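Local coordinates for EGF family domain-containing protein (Toxoplasma gondii, PDB 4Z80) that binds a peptide of the rhoptry neck protein TgRON2L1 and probably takes part in the moving junction through which the parasite invades host cells, at residues 147-152 and 314-319; 350-355 and 437-442; 157-162 and 193-198. One frame throughout, in Å; residues are numbered along the deposited sequence.

Interaction 1 of 3, residues 147-152 and 314-319; sequences SIEGFA and AFYCVR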
loop_
_atom_site.group_PDB
_atom_site.type_symbol
_atom_site.label_atom_id
_atom_site.label_comp_id
_atom_site.label_asym_id
_atom_site.label_seq_id
_atom_site.Cartn_x
_atom_site.Cartn_y
_atom_site.Cartn_z
ATOM N N SER A 147 17.138 -3.026 14.791
ATOM C CA SER A 147 17.315 -4.434 14.469
ATOM C C SER A 147 16.003 -5.196 14.306
ATOM O O SER A 147 16.019 -6.324 13.811
ATOM C CB SER A 147 18.178 -5.108 15.539
ATOM O OG SER A 147 17.583 -4.975 16.822
ATOM N N ILE A 148 14.874 -4.599 14.708
ATOM C CA ILE A 148 13.566 -5.204 14.454
ATOM C C ILE A 148 12.651 -4.312 13.604
ATOM O O ILE A 148 11.455 -4.576 13.503
ATOM C CB ILE A 148 12.819 -5.559 15.778
ATOM C CG1 ILE A 148 12.343 -4.308 16.525
ATOM C CG2 ILE A 148 13.712 -6.404 16.683
ATOM C CD1 ILE A 148 11.214 -4.594 17.509
ATOM N N GLU A 149 13.208 -3.271 12.993
ATOM C CA GLU A 149 12.421 -2.360 12.156
ATOM C C GLU A 149 11.632 -3.116 11.093
ATOM O O GLU A 149 12.158 -4.033 10.463
ATOM C CB GLU A 149 13.320 -1.334 11.465
ATOM C CG GLU A 149 12.535 -0.309 10.635
ATOM C CD GLU A 149 13.401 0.551 9.728
ATOM O OE1 GLU A 149 14.402 0.044 9.170
ATOM O OE2 GLU A 149 13.067 1.738 9.551
ATOM N N GLY A 150 10.380 -2.709 10.891
ATOM C CA GLY A 150 9.569 -3.194 9.792
ATOM C C GLY A 150 9.244 -2.059 8.830
ATOM O O GLY A 150 10.029 -1.117 8.667
ATOM N N PHE A 151 8.065 -2.137 8.220
ATOM C CA PHE A 151 7.635 -1.152 7.225
ATOM C C PHE A 151 6.372 -0.395 7.614
ATOM O O PHE A 151 5.920 0.464 6.861
ATOM C CB PHE A 151 7.394 -1.847 5.883
ATOM C CG PHE A 151 8.434 -1.561 4.850
ATOM C CD1 PHE A 151 9.770 -1.788 5.115
ATOM C CD2 PHE A 151 8.067 -1.102 3.597
ATOM C CE1 PHE A 151 10.730 -1.539 4.159
ATOM C CE2 PHE A 151 9.021 -0.860 2.633
ATOM C CZ PHE A 151 10.352 -1.079 2.916
ATOM N N ALA A 152 5.791 -0.703 8.772
ATOM C CA ALA A 152 4.502 -0.117 9.123
ATOM C C ALA A 152 4.643 1.307 9.633
ATOM O O ALA A 152 5.553 1.626 10.382
ATOM C CB ALA A 152 3.799 -0.967 10.164
ATOM N N ALA A 314 21.021 3.126 7.735
ATOM C CA ALA A 314 20.924 2.101 6.703
ATOM C C ALA A 314 19.465 1.780 6.404
ATOM O O ALA A 314 18.567 2.099 7.192
ATOM C CB ALA A 314 21.674 0.838 7.124
ATOM N N PHE A 315 19.243 1.196 5.233
ATOM C CA PHE A 315 17.930 0.726 4.824
ATOM C C PHE A 315 18.026 -0.769 4.558
ATOM O O PHE A 315 19.023 -1.255 4.026
ATOM C CB PHE A 315 17.426 1.480 3.581
ATOM C CG PHE A 315 15.925 1.432 3.409
ATOM C CD1 PHE A 315 15.316 0.345 2.797
ATOM C CD2 PHE A 315 15.120 2.470 3.870
ATOM C CE1 PHE A 315 13.932 0.287 2.654
ATOM C CE2 PHE A 315 13.731 2.413 3.721
ATOM C CZ PHE A 315 13.147 1.329 3.108
ATOM N N TYR A 316 16.995 -1.502 4.952
ATOM C CA TYR A 316 16.988 -2.946 4.831
ATOM C C TYR A 316 16.818 -3.460 3.406
ATOM O O TYR A 316 16.146 -2.845 2.571
ATOM C CB TYR A 316 15.876 -3.529 5.707
ATOM C CG TYR A 316 16.288 -3.668 7.149
ATOM C CD1 TYR A 316 17.148 -4.687 7.531
ATOM C CD2 TYR A 316 15.847 -2.778 8.123
ATOM C CE1 TYR A 316 17.557 -4.821 8.837
ATOM C CE2 TYR A 316 16.246 -2.916 9.443
ATOM C CZ TYR A 316 17.096 -3.941 9.790
ATOM O OH TYR A 316 17.520 -4.112 11.094
ATOM N N CYS A 317 17.457 -4.597 3.145
ATOM C CA CYS A 317 17.241 -5.352 1.917
ATOM C C CYS A 317 15.795 -5.813 1.895
ATOM O O CYS A 317 15.377 -6.542 2.790
ATOM C CB CYS A 317 18.161 -6.565 1.848
ATOM S SG CYS A 317 19.939 -6.247 2.058
ATOM N N VAL A 318 15.033 -5.394 0.893
ATOM C CA VAL A 318 13.644 -5.822 0.779
ATOM C C VAL A 318 13.308 -6.068 -0.679
ATOM O O VAL A 318 13.960 -5.531 -1.570
ATOM C CB VAL A 318 12.638 -4.774 1.358
ATOM C CG1 VAL A 318 12.891 -4.521 2.829
ATOM C CG2 VAL A 318 12.683 -3.462 0.579
ATOM N N ARG A 319 12.283 -6.870 -0.927
ATOM C CA ARG A 319 11.753 -6.985 -2.282
ATOM C C ARG A 319 10.326 -7.483 -2.216
ATOM O O ARG A 319 9.942 -8.109 -1.229
ATOM C CB ARG A 319 12.611 -7.916 -3.146
ATOM C CG ARG A 319 12.567 -9.392 -2.754
ATOM C CD ARG A 319 13.609 -10.207 -3.537
ATOM N NE ARG A 319 14.943 -9.685 -3.290
ATOM C CZ ARG A 319 16.047 -10.046 -3.934
ATOM N NH1 ARG A 319 16.015 -10.952 -4.906
ATOM N NH2 ARG A 319 17.192 -9.470 -3.599
HETATM O O HOH W 1 14.824 0.185 6.291
#
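Glu149 and Tyr316 mark the nearest approach of two chain paths whose directions differ by 63°, and at 8.7 Å between their CA atoms the side chains must span the gap. Glu149 is extended, with CG anti to the backbone N (chi1 -177°), and it brings OE1 to the rim of the Tyr316 ring, 3.3 Å from CD2 and in the ring plane. There the electron-rich oxygen faces ring C-H groups. Beyond the far end of that ring, the Tyr316 hydroxyl OH sits 3.4 Å from CA of Ser147 and is hydrogen-bonded to the Lys146 carbonyl and the Thr309 amide. A water joins the segments: it donates to OE1 of Glu149 (2.9 Å) and accepts from N of Tyr316 (3.1 Å). The same water lies over the centre of one face of the Phe315 ring. Here a loop packs against the start of strand 318-321, which pairs antiparallel with strand 101-104; segment 314-319 belongs to the region matched to the apical membrane antigen 1 family, of the PAN clan. Cys317, just ahead of that strand, is disulfide-bonded to Cys304. Phe151 makes the apolar half of the contact. Its CZ meets CZ of Phe315 at 3.7 Å, the ring planes 82° apart, while its CE1 lies 3.9 Å from CG1 of Val318. The Glu149 carboxylate is further held by Lys146 through OE1 and by Tyr294 and the His122 amide through OE2.

Interaction 2 of 3, residues 350-355 and 437-442; sequences LKNVRW and LIHSPT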
loop_
_atom_site.group_PDB
_atom_site.type_symbol
_atom_site.label_atom_id
_atom_site.label_comp_id
_atom_site.label_asym_id
_atom_site.label_seq_id
_atom_site.Cartn_x
_atom_site.Cartn_y
_atom_site.Cartn_z
ATOM N N LEU A 350 -7.602 -17.514 -12.594
ATOM C CA LEU A 350 -8.781 -17.985 -13.302
ATOM C C LEU A 350 -8.598 -19.458 -13.665
ATOM O O LEU A 350 -7.728 -19.814 -14.464
ATOM C CB LEU A 350 -9.035 -17.136 -14.544
ATOM C CG LEU A 350 -9.090 -15.619 -14.334
ATOM C CD1 LEU A 350 -9.176 -14.926 -15.669
ATOM C CD2 LEU A 350 -10.267 -15.250 -13.429
ATOM N N LYS A 351 -9.420 -20.329 -13.082
ATOM C CA LYS A 351 -9.270 -21.750 -13.337
ATOM C C LYS A 351 -9.845 -22.143 -14.691
ATOM O O LYS A 351 -10.824 -21.563 -15.175
ATOM C CB LYS A 351 -9.929 -22.583 -12.228
ATOM C CG LYS A 351 -11.441 -22.485 -12.156
ATOM C CD LYS A 351 -11.985 -23.524 -11.180
ATOM C CE LYS A 351 -13.500 -23.461 -11.094
ATOM N NZ LYS A 351 -14.030 -24.551 -10.236
ATOM N N ASN A 352 -9.185 -23.119 -15.304
ATOM C CA ASN A 352 -9.696 -23.815 -16.472
ATOM C C ASN A 352 -9.887 -22.923 -17.687
ATOM O O ASN A 352 -10.765 -23.168 -18.503
ATOM C CB ASN A 352 -11.020 -24.513 -16.122
ATOM C CG ASN A 352 -10.848 -25.598 -15.080
ATOM O OD1 ASN A 352 -11.428 -25.530 -13.998
ATOM N ND2 ASN A 352 -10.044 -26.610 -15.401
ATOM N N VAL A 353 -9.044 -21.900 -17.828
ATOM C CA VAL A 353 -9.086 -21.066 -19.018
ATOM C C VAL A 353 -7.688 -20.692 -19.484
ATOM O O VAL A 353 -6.724 -20.784 -18.720
ATOM C CB VAL A 353 -9.911 -19.778 -18.804
ATOM C CG1 VAL A 353 -11.417 -20.110 -18.743
ATOM C CG2 VAL A 353 -9.457 -19.035 -17.547
ATOM N N ARG A 354 -7.627 -20.293 -20.752
ATOM C CA ARG A 354 -6.396 -19.870 -21.432
ATOM C C ARG A 354 -6.589 -18.474 -22.036
ATOM O O ARG A 354 -7.612 -18.222 -22.675
ATOM C CB ARG A 354 -6.031 -20.851 -22.553
ATOM C CG ARG A 354 -5.990 -22.315 -22.170
ATOM C CD ARG A 354 -6.290 -23.214 -23.371
ATOM N NE ARG A 354 -5.324 -23.049 -24.455
ATOM C CZ ARG A 354 -5.495 -23.522 -25.686
ATOM N NH1 ARG A 354 -6.605 -24.178 -26.010
ATOM N NH2 ARG A 354 -4.560 -23.329 -26.606
ATOM N N TRP A 355 -5.621 -17.570 -21.874
ATOM C CA TRP A 355 -5.723 -16.242 -22.491
ATOM C C TRP A 355 -5.761 -16.315 -24.011
ATOM O O TRP A 355 -4.976 -17.043 -24.615
ATOM C CB TRP A 355 -4.540 -15.348 -22.096
ATOM C CG TRP A 355 -4.386 -15.113 -20.626
ATOM C CD1 TRP A 355 -3.424 -15.631 -19.809
ATOM C CD2 TRP A 355 -5.211 -14.284 -19.799
ATOM N NE1 TRP A 355 -3.602 -15.186 -18.526
ATOM C CE2 TRP A 355 -4.690 -14.354 -18.492
ATOM C CE3 TRP A 355 -6.335 -13.491 -20.038
ATOM C CZ2 TRP A 355 -5.265 -13.674 -17.422
ATOM C CZ3 TRP A 355 -6.904 -12.814 -18.981
ATOM C CH2 TRP A 355 -6.371 -12.909 -17.687
ATOM N N LEU A 437 -11.221 -15.683 -23.525
ATOM C CA LEU A 437 -10.676 -16.845 -22.845
ATOM C C LEU A 437 -11.178 -18.125 -23.498
ATOM O O LEU A 437 -12.303 -18.182 -24.001
ATOM C CB LEU A 437 -11.053 -16.825 -21.360
ATOM C CG LEU A 437 -10.495 -15.652 -20.559
ATOM C CD1 LEU A 437 -11.222 -15.526 -19.228
ATOM C CD2 LEU A 437 -9.003 -15.822 -20.340
ATOM N N ILE A 438 -10.328 -19.145 -23.494
ATOM C CA ILE A 438 -10.670 -20.467 -24.000
ATOM C C ILE A 438 -10.737 -21.425 -22.827
ATOM O O ILE A 438 -9.808 -21.479 -22.032
ATOM C CB ILE A 438 -9.618 -20.989 -25.006
ATOM C CG1 ILE A 438 -9.475 -20.035 -26.189
ATOM C CG2 ILE A 438 -9.966 -22.395 -25.489
ATOM C CD1 ILE A 438 -8.221 -20.291 -27.013
ATOM N N HIS A 439 -11.813 -22.199 -22.721
ATOM C CA HIS A 439 -11.915 -23.178 -21.650
ATOM C C HIS A 439 -11.011 -24.376 -21.897
ATOM O O HIS A 439 -10.892 -24.860 -23.027
ATOM C CB HIS A 439 -13.357 -23.667 -21.492
ATOM C CG HIS A 439 -13.549 -24.585 -20.327
ATOM N ND1 HIS A 439 -13.484 -25.958 -20.442
ATOM C CD2 HIS A 439 -13.774 -24.327 -19.017
ATOM C CE1 HIS A 439 -13.675 -26.505 -19.254
ATOM N NE2 HIS A 439 -13.858 -25.536 -18.373
ATOM N N SER A 440 -10.380 -24.856 -20.834
ATOM C CA SER A 440 -9.616 -26.087 -20.888
ATOM C C SER A 440 -9.570 -26.754 -19.529
ATOM O O SER A 440 -9.453 -26.082 -18.501
ATOM C CB SER A 440 -8.192 -25.833 -21.366
ATOM O OG SER A 440 -7.402 -26.998 -21.177
ATOM N N PRO A 441 -9.634 -28.088 -19.504
ATOM C CA PRO A 441 -9.554 -28.734 -18.194
ATOM C C PRO A 441 -8.196 -28.598 -17.509
ATOM O O PRO A 441 -8.154 -28.644 -16.288
ATOM C CB PRO A 441 -9.847 -30.204 -18.510
ATOM C CG PRO A 441 -9.563 -30.366 -19.959
ATOM C CD PRO A 441 -9.885 -29.052 -20.592
ATOM N N THR A 442 -7.116 -28.418 -18.265
ATOM C CA THR A 442 -5.787 -28.555 -17.683
ATOM C C THR A 442 -5.024 -27.238 -17.569
ATOM O O THR A 442 -3.807 -27.248 -17.406
ATOM C CB THR A 442 -4.941 -29.557 -18.492
ATOM O OG1 THR A 442 -4.887 -29.146 -19.863
ATOM C CG2 THR A 442 -5.556 -30.952 -18.403
HETATM O O HOH W 2 -8.773 -25.707 -24.781
#
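Val353 and His439, Arg354 and Ile438, and Trp355 and Leu437 face each other in an antiparallel ladder in which Arg354 and Ile438 form the hydrogen-bonded pair, exchanging N-H...O bonds in both directions. Leu437 is wedged among the apolar groups on one face of the ladder. Its CD2 approaches the benzo side of the Trp355 indole, 3.6 Å from CE3, the two side chains lying alongside and pointing the same way. The other branch, CD1, meets CD1 of Leu350, whose side chain crosses it at about a right angle. On the opposite face Arg354 folds back at chi3 (61°), which carries the guanidinium over Ile438: CD1 of Ile438 lies over one face of the group, and NH1 of Arg354 comes 3.8 Å from CG2 of Ile438. NH1 also donates to a water, met in the guanidinium plane, that passes a hydrogen bond on to O of His439; the charge itself is paired with Glu468. Asn352 closes the ladder. Its O accepts the Ser440 N-H at 2.9 Å, and its amide ND2 donates back to O of Ser440 at 3.2 Å, on a lone pair. Ser440 OG in turn accepts from N of Thr442, an ST turn, where the chain turns a corner at 441-442. Strand 436-440 is an outer strand of a three-stranded antiparallel sheet, strand 353-359 is central with 363-366 beyond it, and Val353 and Trp355 pack onto strand 443-447 of the neighbouring sheet.

Interaction 3 of 3, residues 157-162 and 193-198; sequences YLTHCP and RFLDTT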
loop_
_atom_site.group_PDB
_atom_site.type_symbol
_atom_site.label_atom_id
_atom_site.label_comp_id
_atom_site.label_asym_id
_atom_site.label_seq_id
_atom_site.Cartn_x
_atom_site.Cartn_y
_atom_site.Cartn_z
ATOM N N TYR A 157 -0.106 10.046 16.071
ATOM C CA TYR A 157 0.701 11.202 16.447
ATOM C C TYR A 157 -0.236 12.274 17.007
ATOM O O TYR A 157 -1.247 12.598 16.384
ATOM C CB TYR A 157 1.505 11.729 15.250
ATOM C CG TYR A 157 2.241 13.012 15.540
ATOM C CD1 TYR A 157 3.293 13.047 16.447
ATOM C CD2 TYR A 157 1.878 14.194 14.912
ATOM C CE1 TYR A 157 3.956 14.232 16.719
ATOM C CE2 TYR A 157 2.539 15.374 15.174
ATOM C CZ TYR A 157 3.565 15.393 16.077
ATOM O OH TYR A 157 4.207 16.586 16.332
ATOM N N LEU A 158 0.103 12.789 18.193
ATOM C CA LEU A 158 -0.757 13.687 18.984
ATOM C C LEU A 158 -2.033 12.949 19.388
ATOM O O LEU A 158 -2.230 11.796 19.026
ATOM C CB LEU A 158 -1.082 14.977 18.215
ATOM C CG LEU A 158 0.145 15.733 17.701
ATOM C CD1 LEU A 158 -0.255 16.964 16.902
ATOM C CD2 LEU A 158 1.075 16.113 18.840
ATOM N N THR A 159 -2.898 13.589 20.169
ATOM C CA THR A 159 -4.075 12.872 20.663
ATOM C C THR A 159 -5.055 12.526 19.547
ATOM O O THR A 159 -5.764 11.524 19.627
ATOM C CB THR A 159 -4.833 13.674 21.753
ATOM O OG1 THR A 159 -5.146 14.986 21.269
ATOM C CG2 THR A 159 -3.998 13.779 23.009
ATOM N N HIS A 160 -5.101 13.356 18.513
ATOM C CA HIS A 160 -6.051 13.160 17.426
ATOM C C HIS A 160 -5.648 14.006 16.228
ATOM O O HIS A 160 -4.815 14.907 16.337
ATOM C CB HIS A 160 -7.476 13.513 17.882
ATOM C CG HIS A 160 -7.638 14.946 18.274
ATOM N ND1 HIS A 160 -7.181 15.444 19.475
ATOM C CD2 HIS A 160 -8.201 15.992 17.621
ATOM C CE1 HIS A 160 -7.452 16.737 19.544
ATOM N NE2 HIS A 160 -8.069 17.095 18.432
ATOM N N CYS A 161 -6.239 13.681 15.084
ATOM C CA CYS A 161 -5.975 14.364 13.835
ATOM C C CYS A 161 -7.300 14.782 13.191
ATOM O O CYS A 161 -8.195 13.952 13.052
ATOM C CB CYS A 161 -5.190 13.453 12.892
ATOM S SG CYS A 161 -4.873 14.233 11.303
ATOM N N PRO A 162 -7.437 16.062 12.804
ATOM C CA PRO A 162 -6.485 17.172 12.937
ATOM C C PRO A 162 -6.402 17.648 14.382
ATOM O O PRO A 162 -7.449 17.870 14.993
ATOM C CB PRO A 162 -7.076 18.256 12.030
ATOM C CG PRO A 162 -8.543 17.991 12.067
ATOM C CD PRO A 162 -8.680 16.493 12.135
ATOM N N ARG A 193 -9.160 9.649 16.167
ATOM C CA ARG A 193 -8.609 9.611 17.521
ATOM C C ARG A 193 -7.468 8.614 17.680
ATOM O O ARG A 193 -7.588 7.455 17.285
ATOM C CB ARG A 193 -9.700 9.250 18.531
ATOM C CG ARG A 193 -10.940 10.119 18.485
ATOM C CD ARG A 193 -10.805 11.369 19.325
ATOM N NE ARG A 193 -12.068 12.104 19.367
ATOM C CZ ARG A 193 -12.173 13.399 19.637
ATOM N NH1 ARG A 193 -11.091 14.125 19.896
ATOM N NH2 ARG A 193 -13.365 13.976 19.636
ATOM N N PHE A 194 -6.376 9.068 18.286
ATOM C CA PHE A 194 -5.278 8.193 18.686
ATOM C C PHE A 194 -5.420 7.922 20.174
ATOM O O PHE A 194 -5.590 6.780 20.595
ATOM C CB PHE A 194 -3.927 8.844 18.369
ATOM C CG PHE A 194 -2.716 7.995 18.713
ATOM C CD1 PHE A 194 -2.775 6.612 18.749
ATOM C CD2 PHE A 194 -1.507 8.611 18.987
ATOM C CE1 PHE A 194 -1.642 5.867 19.054
ATOM C CE2 PHE A 194 -0.375 7.869 19.289
ATOM C CZ PHE A 194 -0.445 6.504 19.325
ATOM N N LEU A 195 -5.355 8.992 20.958
ATOM C CA LEU A 195 -5.657 8.931 22.384
ATOM C C LEU A 195 -7.001 9.612 22.588
ATOM O O LEU A 195 -7.097 10.834 22.544
ATOM C CB LEU A 195 -4.559 9.601 23.209
ATOM C CG LEU A 195 -3.140 9.208 22.798
ATOM C CD1 LEU A 195 -2.111 9.905 23.677
ATOM C CD2 LEU A 195 -2.957 7.694 22.833
ATOM N N ASP A 196 -8.038 8.802 22.769
ATOM C CA ASP A 196 -9.401 9.303 22.880
ATOM C C ASP A 196 -9.683 9.756 24.305
ATOM O O ASP A 196 -9.951 8.943 25.187
ATOM C CB ASP A 196 -10.405 8.232 22.460
ATOM C CG ASP A 196 -11.813 8.781 22.321
ATOM O OD1 ASP A 196 -12.025 9.968 22.649
ATOM O OD2 ASP A 196 -12.706 8.024 21.885
ATOM N N THR A 197 -9.626 11.062 24.513
ATOM C CA THR A 197 -9.758 11.633 25.845
ATOM C C THR A 197 -11.220 11.718 26.275
ATOM O O THR A 197 -11.517 12.031 27.430
ATOM C CB THR A 197 -9.113 13.026 25.897
ATOM O OG1 THR A 197 -9.717 13.868 24.907
ATOM C CG2 THR A 197 -7.613 12.917 25.623
ATOM N N THR A 198 -12.131 11.428 25.347
ATOM C CA THR A 198 -13.554 11.391 25.660
ATOM C C THR A 198 -13.935 10.062 26.319
ATOM O O THR A 198 -15.088 9.865 26.707
ATOM C CB THR A 198 -14.426 11.598 24.401
ATOM O OG1 THR A 198 -14.373 10.429 23.574
ATOM C CG2 THR A 198 -13.952 12.810 23.604
#
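Thr159 O carries the backbone hydrogen bonds between the segments, accepting from N of Phe194 and from N of Leu195, each at 2.9 Å. Both amides reach it from the same face of its carbonyl plane, so the chain of 193-195 is hooked around a single oxygen. Next to it His160 and Arg193 form an antiparallel non-hydrogen-bonded pair, CA atoms 4.4 Å apart, in the short two-stranded sheet of 160-161 and 192-193, which borders the bound peptide. Among ring contacts, the Phe194 ring turns its edge to O of Leu158, which lies in the ring plane 3.3 Å from CD2; the same ring packs edge-to-face with Tyr222. Arg193, bent at chi2 (-86°), runs alongside His160 and sets NH1 over one face of the imidazole, 3.9 Å from CG. Each segment also has polar bonds of its own: Thr159 OG1 and His160 ND1 are hydrogen-bonded at 2.8 Å, and Asp196 OD1 accepts from N of Thr198 in an Asx turn, with Thr198 OG1 a second donor. Tyr157 OH bonds to Ser11 of the TgRON2L1 peptide chain, and Leu158, Thr159 and Thr197 also pack on that chain. The guanidinium so near the imidazole would probably disfavour a positive charge on His160.

How the interactions relate
Interaction 3 alone of the three touches the TgRON2L1 peptide, packing against it from both segments. It is nested inside the chain loop that interaction 1 closes, and although their centres are 28 Å apart, their nearest atoms come within about 12 Å. Each of these two contacts includes a disulfide-bonded cysteine, linked to a partner outside its segments. Interaction 2 follows both along the sequence and stands apart, its centre about 40 Å from that of interaction 1 and about 51 Å from that of interaction 3; interactions 2 and 3 lie on opposite sides of the chain's centre. No two of the contacts touch; the nearest atoms of interactions 2 and 3 are about 38 Å apart.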